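Local coordinates for Mec-8 protein (Caenorhabditis elegans, PDB 6DG0) that probably binds RNA in the nucleus as a splicing factor, its C-terminal RNA recognition motif being captured here with an AGCACA oligonucleotide, at residues 47-50 against 51-55. The protein carries 2 engineered substitutions. Numbering follows the deposited sequence.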
# COMPACT_ATOMS: atom_id res chain seq x y z
N GLU A 47 6.03 0.67 -2.11
CA GLU A 47 7.11 1.61 -2.38
C GLU A 47 6.95 2.34 -3.71
O GLU A 47 6.60 1.74 -4.72
CB GLU A 47 8.46 0.90 -2.35
CG GLU A 47 9.64 1.84 -2.41
CD GLU A 47 10.96 1.11 -2.49
OE1 GLU A 47 11.16 0.33 -3.45
OE2 GLU A 47 11.81 1.31 -1.59
N TYR A 48 7.22 3.65 -3.70
CA TYR A 48 7.24 4.44 -4.93
C TYR A 48 8.62 5.08 -5.16
O TYR A 48 9.42 5.19 -4.23
CB TYR A 48 6.15 5.51 -4.89
CG TYR A 48 4.77 4.94 -5.16
CD1 TYR A 48 4.00 4.41 -4.13
CD2 TYR A 48 4.25 4.94 -6.45
CE1 TYR A 48 2.74 3.89 -4.39
CE2 TYR A 48 2.99 4.42 -6.71
CZ TYR A 48 2.24 3.90 -5.67
OH TYR A 48 1.00 3.39 -5.93
N SER A 49 8.88 5.50 -6.39
CA SER A 49 10.21 5.96 -6.79
C SER A 49 10.68 7.20 -6.04
O SER A 49 11.88 7.39 -5.82
CB SER A 49 10.24 6.23 -8.30
OG SER A 49 9.33 7.25 -8.66
N ASP A 50 9.74 8.04 -5.63
CA ASP A 50 10.06 9.22 -4.82
C ASP A 50 8.87 9.62 -3.96
O ASP A 50 7.78 9.06 -4.10
CB ASP A 50 10.53 10.38 -5.71
CG ASP A 50 9.46 10.85 -6.69
OD1 ASP A 50 8.32 11.15 -6.27
OD2 ASP A 50 9.77 10.93 -7.90
N LEU A 51 9.08 10.58 -3.06
CA LEU A 51 8.04 11.04 -2.15
C LEU A 51 6.80 11.58 -2.87
O LEU A 51 5.68 11.26 -2.49
CB LEU A 51 8.59 12.12 -1.22
CG LEU A 51 7.57 12.66 -0.21
CD1 LEU A 51 7.04 11.54 0.67
CD2 LEU A 51 8.19 13.77 0.63
N GLN A 52 7.02 12.39 -3.90
CA GLN A 52 5.92 13.06 -4.60
C GLN A 52 4.95 12.07 -5.24
O GLN A 52 3.75 12.32 -5.29
CB GLN A 52 6.45 14.02 -5.67
CG GLN A 52 7.27 15.21 -5.14
CD GLN A 52 8.60 14.80 -4.53
OE1 GLN A 52 9.17 13.77 -4.88
NE2 GLN A 52 9.09 15.62 -3.60
N LYS A 53 5.47 10.96 -5.73
CA LYS A 53 4.63 9.95 -6.35
C LYS A 53 3.92 9.12 -5.29
O LYS A 53 2.80 8.65 -5.51
CB LYS A 53 5.47 9.04 -7.26
CG LYS A 53 6.17 9.76 -8.41
CD LYS A 53 5.17 10.34 -9.40
CE LYS A 53 5.89 11.02 -10.55
NZ LYS A 53 6.75 10.06 -11.30
N ALA A 54 4.57 8.94 -4.15
CA ALA A 54 3.96 8.24 -3.02
C ALA A 54 2.81 9.04 -2.43
O ALA A 54 1.74 8.49 -2.15
CB ALA A 54 5.01 7.95 -1.95
N THR A 55 3.03 10.33 -2.24
CA THR A 55 2.01 11.24 -1.73
C THR A 55 0.82 11.28 -2.69
O THR A 55 -0.33 11.20 -2.28
CB THR A 55 2.56 12.66 -1.54
OG1 THR A 55 3.63 12.63 -0.59
CG2 THR A 55 1.47 13.59 -1.02
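Asp50 reaches forward to the backbone of Lys53 and so caps the start of helix 51-61, a worked example of the aspartate N-cap at a strand-to-helix turn. In this RNA recognition motif the turn joins strand 42-48, an inner strand of the four-stranded antiparallel sheet, to the second helix packed on it.

The capping bond is the main polar link: Lys53 N donates to Asp50 OD1 at 2.9 Å, with an N-H...O angle of 151°, meeting the oxygen nearly along its C-O axis. The Asp50 carboxyl carbon CG sits between the backbone N and the carbonyl carbon (chi1 62°), a torsion that brings OD1 up to Lys53 N. Exchanging the aspartate for an alanine would probably leave Lys53 N with little more than its weak 3.4 Å bond to Asp50 O, and the helix start less firmly fixed. That carbonyl also accepts the first regular helical bond, from Ala54 N at 3.2 Å, the donor lying in the carbonyl plane. A negative carboxylate at this end would be expected to interact favourably with the helix dipole.

The aliphatic carbon Lys53 CG lies close against the carboxylate, 3.3 Å from Asp50 OD1. Lys53 NZ and Asp50 OD2, 4.6 Å apart, are not in contact, though the opposite charges may attract weakly; Lys53 NZ is hydrogen-bonded to Ser28 OG.

Tyr48 and Ala54 supply the apolar part, Tyr48 CB lying 4.0 Å from Ala54 CB. At the far end of the tyrosine side chain, Tyr48 OH is hydrogen-bonded to Phe24 O in the first helix. One face of the Tyr48 ring receives Lys53 O, 4.1 Å above its plane and offset toward the rim.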